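Local coordinates for DNA repair protein RECN (Deinococcus radiodurans, PDB 4ABX), which may take part in the recombinational repair of damaged DNA as an SMC-like ATP-binding protein, of which this chain is the coiled-coil domain, at residues A[139-142]-A[147-150]; A[15-20]-A[153-158]. One frame throughout, in Å; residues are numbered along the deposited sequence.

Contact 1: residues A[139-142]-A[147-150]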
loop_
_atom_site.group_PDB
_atom_site.type_symbol
_atom_site.label_atom_id
_atom_site.label_comp_id
_atom_site.label_asym_id
_atom_site.label_seq_id
_atom_site.Cartn_x
_atom_site.Cartn_y
_atom_site.Cartn_z
ATOM N N ASN A 139 3.666 -15.731 -46.981
ATOM C CA ASN A 139 2.328 -15.209 -47.269
ATOM C C ASN A 139 2.064 -14.970 -48.763
ATOM O O ASN A 139 0.908 -14.914 -49.198
ATOM C CB ASN A 139 2.064 -13.921 -46.481
ATOM C CG ASN A 139 1.801 -14.180 -44.999
ATOM O OD1 ASN A 139 1.433 -15.289 -44.604
ATOM N ND2 ASN A 139 1.986 -13.153 -44.175
ATOM N N LYS A 140 3.132 -14.822 -49.539
ATOM C CA LYS A 140 3.008 -14.619 -50.983
ATOM C C LYS A 140 3.341 -15.880 -51.782
ATOM O O LYS A 140 2.675 -16.193 -52.766
ATOM C CB LYS A 140 3.922 -13.478 -51.447
ATOM C CG LYS A 140 3.709 -12.150 -50.731
ATOM C CD LYS A 140 4.710 -11.102 -51.221
ATOM C CE LYS A 140 4.569 -9.793 -50.458
ATOM N NZ LYS A 140 5.585 -8.795 -50.881
ATOM N N TYR A 141 4.371 -16.599 -51.349
ATOM C CA TYR A 141 4.949 -17.673 -52.145
ATOM C C TYR A 141 4.968 -19.026 -51.437
ATOM O O TYR A 141 5.518 -19.994 -51.974
ATOM C CB TYR A 141 6.388 -17.312 -52.531
ATOM C CG TYR A 141 6.577 -15.913 -53.063
ATOM C CD1 TYR A 141 6.064 -15.546 -54.300
ATOM C CD2 TYR A 141 7.291 -14.966 -52.340
ATOM C CE1 TYR A 141 6.239 -14.272 -54.797
ATOM C CE2 TYR A 141 7.479 -13.686 -52.836
ATOM C CZ TYR A 141 6.944 -13.343 -54.063
ATOM O OH TYR A 141 7.114 -12.074 -54.563
ATOM N N GLY A 142 4.373 -19.086 -50.244
ATOM C CA GLY A 142 4.486 -20.238 -49.354
ATOM C C GLY A 142 3.667 -21.445 -49.762
ATOM O O GLY A 142 3.416 -21.630 -50.952
ATOM N N ASP A 147 8.540 -24.205 -50.222
ATOM C CA ASP A 147 7.658 -23.753 -51.298
ATOM C C ASP A 147 8.137 -22.426 -51.872
ATOM O O ASP A 147 8.099 -22.217 -53.085
ATOM C CB ASP A 147 6.211 -23.611 -50.808
ATOM C CG ASP A 147 5.570 -24.946 -50.470
ATOM O OD1 ASP A 147 5.504 -25.830 -51.354
ATOM O OD2 ASP A 147 5.137 -25.112 -49.308
ATOM N N VAL A 148 8.574 -21.526 -50.994
ATOM C CA VAL A 148 9.048 -20.213 -51.416
ATOM C C VAL A 148 10.271 -20.329 -52.324
ATOM O O VAL A 148 10.377 -19.642 -53.346
ATOM C CB VAL A 148 9.420 -19.326 -50.208
ATOM C CG1 VAL A 148 9.893 -17.959 -50.679
ATOM C CG2 VAL A 148 8.238 -19.188 -49.252
ATOM N N VAL A 149 11.206 -21.188 -51.937
ATOM C CA VAL A 149 12.421 -21.381 -52.719
ATOM C C VAL A 149 12.070 -21.979 -54.080
ATOM O O VAL A 149 12.572 -21.532 -55.118
ATOM C CB VAL A 149 13.433 -22.277 -51.978
ATOM C CG1 VAL A 149 14.545 -22.732 -52.925
ATOM C CG2 VAL A 149 14.006 -21.542 -50.768
ATOM N N GLU A 150 11.197 -22.982 -54.068
ATOM C CA GLU A 150 10.714 -23.592 -55.302
ATOM C C GLU A 150 10.032 -22.556 -56.202
ATOM O O GLU A 150 10.285 -22.508 -57.414
ATOM C CB GLU A 150 9.756 -24.747 -54.985
ATOM C CG GLU A 150 9.072 -25.359 -56.201
ATOM C CD GLU A 150 10.031 -26.115 -57.107
ATOM O OE1 GLU A 150 11.178 -26.376 -56.685
ATOM O OE2 GLU A 150 9.632 -26.452 -58.244
#
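Val148 lies against the last turn of helix 121-141, where both of its methyls find partners. CG1 stands anti to the backbone N (chi1 -179°) and packs on the Tyr141 CB methylene, 4.0 Å from that atom. The other methyl, CG2, lies beside Gly142 CA and the carbonyl oxygen Tyr141 O, 3.9 Å from each. A branched residue suits this place because it touches two successive residues at once. Glycine suits its own place for a backbone reason: here the chain leaves the helix, with phi and psi values that a residue bearing a CB takes up less readily. The backbones come close too, Val148 CA making a weak, bent CA-H...O contact with Tyr141 O at 3.6 Å, with an angle of 133° at the hydrogen. No conventional hydrogen bond joins the two segments.

Tyr141 sets out toward Val148 at CB, but its ring leads away. With CG beside the backbone N (chi1 -47°), the ring swings toward helix 6-27, and Lys140 CB sits over the centre of one face, 3.7 Å above the ring plane. At the edge of the contact Asp147 comes nearest with its methylene, Asp147 CB being 3.4 Å from Gly142 O; its carboxylate oxygen OD2 is hydrogen-bonded to Thr144 OG1.

Together these pairs close the short turn between helix 121-141 and helix 145-169. Helix 6-27 packs alongside both: Ile24 meets Tyr141 and Val148, while the Tyr141 hydroxyl is hydrogen-bonded to Glu23. Phe151, one turn on from Val148, meets the tyrosine ring at an oblique angle.

Contact 2: residues A[15-20]-A[153-158]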
loop_
_atom_site.group_PDB
_atom_site.type_symbol
_atom_site.label_atom_id
_atom_site.label_comp_id
_atom_site.label_asym_id
_atom_site.label_seq_id
_atom_site.Cartn_x
_atom_site.Cartn_y
_atom_site.Cartn_z
ATOM N N ASP A 15 8.419 -8.352 -66.163
ATOM C CA ASP A 15 8.574 -7.467 -65.008
ATOM C C ASP A 15 8.073 -8.129 -63.729
ATOM O O ASP A 15 8.689 -8.014 -62.672
ATOM C CB ASP A 15 7.814 -6.152 -65.216
ATOM C CG ASP A 15 8.518 -5.206 -66.173
ATOM O OD1 ASP A 15 9.736 -5.364 -66.386
ATOM O OD2 ASP A 15 7.850 -4.291 -66.700
ATOM N N LEU A 16 6.930 -8.799 -63.831
ATOM C CA LEU A 16 6.348 -9.518 -62.701
ATOM C C LEU A 16 7.331 -10.534 -62.123
ATOM O O LEU A 16 7.614 -10.540 -60.925
ATOM C CB LEU A 16 5.071 -10.234 -63.152
ATOM C CG LEU A 16 4.397 -11.205 -62.179
ATOM C CD1 LEU A 16 4.064 -10.511 -60.867
ATOM C CD2 LEU A 16 3.144 -11.786 -62.807
ATOM N N LEU A 17 7.851 -11.398 -62.985
ATOM C CA LEU A 17 8.718 -12.480 -62.542
ATOM C C LEU A 17 10.045 -11.947 -62.007
ATOM O O LEU A 17 10.542 -12.411 -60.977
ATOM C CB LEU A 17 8.955 -13.467 -63.686
ATOM C CG LEU A 17 7.706 -14.161 -64.234
ATOM C CD1 LEU A 17 7.992 -14.797 -65.599
ATOM C CD2 LEU A 17 7.182 -15.196 -63.242
ATOM N N ALA A 18 10.615 -10.970 -62.705
ATOM C CA ALA A 18 11.870 -10.372 -62.266
ATOM C C ALA A 18 11.724 -9.810 -60.853
ATOM O O ALA A 18 12.622 -9.954 -60.026
ATOM C CB ALA A 18 12.319 -9.286 -63.231
ATOM N N PHE A 19 10.585 -9.178 -60.587
ATOM C CA PHE A 19 10.309 -8.580 -59.283
ATOM C C PHE A 19 10.171 -9.646 -58.198
ATOM O O PHE A 19 10.664 -9.487 -57.080
ATOM C CB PHE A 19 9.028 -7.732 -59.347
ATOM C CG PHE A 19 8.517 -7.302 -58.000
ATOM C CD1 PHE A 19 7.732 -8.155 -57.238
ATOM C CD2 PHE A 19 8.828 -6.050 -57.492
ATOM C CE1 PHE A 19 7.265 -7.767 -55.994
ATOM C CE2 PHE A 19 8.360 -5.652 -56.250
ATOM C CZ PHE A 19 7.579 -6.512 -55.500
ATOM N N GLN A 20 9.496 -10.736 -58.534
ATOM C CA GLN A 20 9.313 -11.825 -57.588
ATOM C C GLN A 20 10.636 -12.519 -57.256
ATOM O O GLN A 20 10.915 -12.818 -56.094
ATOM C CB GLN A 20 8.274 -12.812 -58.117
ATOM C CG GLN A 20 6.854 -12.278 -58.015
ATOM C CD GLN A 20 5.838 -13.116 -58.773
ATOM O OE1 GLN A 20 6.197 -13.962 -59.592
ATOM N NE2 GLN A 20 4.558 -12.883 -58.498
ATOM N N ALA A 153 12.635 -20.563 -57.998
ATOM C CA ALA A 153 13.319 -21.342 -59.025
ATOM C C ALA A 153 12.487 -21.423 -60.297
ATOM O O ALA A 153 12.997 -21.231 -61.403
ATOM C CB ALA A 153 13.644 -22.745 -58.509
ATOM N N GLN A 154 11.203 -21.718 -60.140
ATOM C CA GLN A 154 10.300 -21.790 -61.276
ATOM C C GLN A 154 10.162 -20.422 -61.928
ATOM O O GLN A 154 10.108 -20.307 -63.153
ATOM C CB GLN A 154 8.926 -22.283 -60.834
ATOM C CG GLN A 154 8.945 -23.626 -60.146
ATOM C CD GLN A 154 7.589 -24.296 -60.180
ATOM O OE1 GLN A 154 6.752 -23.974 -61.026
ATOM N NE2 GLN A 154 7.360 -25.227 -59.258
ATOM N N ALA A 155 10.102 -19.382 -61.105
ATOM C CA ALA A 155 9.937 -18.032 -61.634
ATOM C C ALA A 155 11.138 -17.641 -62.482
ATOM O O ALA A 155 10.980 -17.050 -63.557
ATOM C CB ALA A 155 9.720 -17.030 -60.513
ATOM N N ALA A 156 12.334 -17.979 -61.997
ATOM C CA ALA A 156 13.570 -17.647 -62.699
ATOM C C ALA A 156 13.653 -18.366 -64.041
ATOM O O ALA A 156 14.085 -17.787 -65.041
ATOM C CB ALA A 156 14.789 -17.983 -61.835
ATOM N N GLU A 157 13.251 -19.633 -64.055
ATOM C CA GLU A 157 13.243 -20.412 -65.283
ATOM C C GLU A 157 12.237 -19.842 -66.281
ATOM O O GLU A 157 12.553 -19.634 -67.454
ATOM C CB GLU A 157 12.934 -21.883 -64.996
ATOM C CG GLU A 157 12.787 -22.721 -66.255
ATOM C CD GLU A 157 12.777 -24.207 -65.976
ATOM O OE1 GLU A 157 12.262 -24.615 -64.914
ATOM O OE2 GLU A 157 13.292 -24.969 -66.823
ATOM N N GLU A 158 11.022 -19.582 -65.813
ATOM C CA GLU A 158 10.002 -19.025 -66.689
ATOM C C GLU A 158 10.478 -17.693 -67.279
ATOM O O GLU A 158 10.319 -17.432 -68.470
ATOM C CB GLU A 158 8.686 -18.854 -65.932
ATOM C CG GLU A 158 7.527 -18.428 -66.817
ATOM C CD GLU A 158 6.285 -18.074 -66.026
ATOM O OE1 GLU A 158 6.234 -18.392 -64.819
ATOM O OE2 GLU A 158 5.358 -17.481 -66.614
#
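Leu17 carries this contact from helix 6-27, spanning Ala155 and the chain of Glu158: its CD2 touches both, while CD1 lies on Glu158. The closely packed, buried part is around Ala155, where the backbones draw nearest and the CA atoms of Leu17 and Ala155 are 5.8 Å apart. Alanine suits so close an approach because its single methyl takes little room: Leu17 CD2 lies 4.2 Å from Ala155 CB, and Leu17 CB passes 4.1 Å from Ala155 O. Leucine suits the facing place, as its CG, anti to the carbonyl carbon (chi1 -61°), carries both methyls across to the neighbouring helix.

Toward solvent the contact is chemically mixed, and its partner is an exposed, charged chain, although the atoms touch no less closely. Glu158 is extended along its whole length and crosses Leu17 at about a right angle, so that the leucine methyls lie against the chain and its carboxylate. Leu17 CD1 is 3.7 Å from Glu158 CD, and Leu17 CD2 is likewise 3.7 Å from Glu158 OE1. This is van der Waals contact without a hydrogen bond, and a glutamate fits because its methylenes can pack while its exposed charged end remains near water. Trimming Leu17 to an alanine is likely to open a gap over the Ala155 methyl and leave the aliphatic stem of Glu158 without its apolar partner.

Helix 6-27 and helix 145-169 run antiparallel here. The seam continues on both sides: Leu17 also touches Leu159 and Leu162, Val21 packs on Ala155, Gln20 reaches Phe151, and Gln13 meets Glu158.

Contacts 1 and 2 both use helix 145-169, and their centres lie 12 Å apart. They meet directly where Tyr141 OH of contact 1 comes 3.5 Å from Gln20 CG of contact 2, a packing contact. Contact 1 is local, linking helices joined by a short turn, whereas contact 2 brings together segments 133 residues apart and so pairs the first and last helices of the domain. Contact 2 is also the farther from the chain's centre, at about 34 Å against 25 Å for contact 1 (centre to centre). The chain ends of the two helices it joins probably lead, as in SMC-like proteins, to the ATP-binding head, which this fragment lacks.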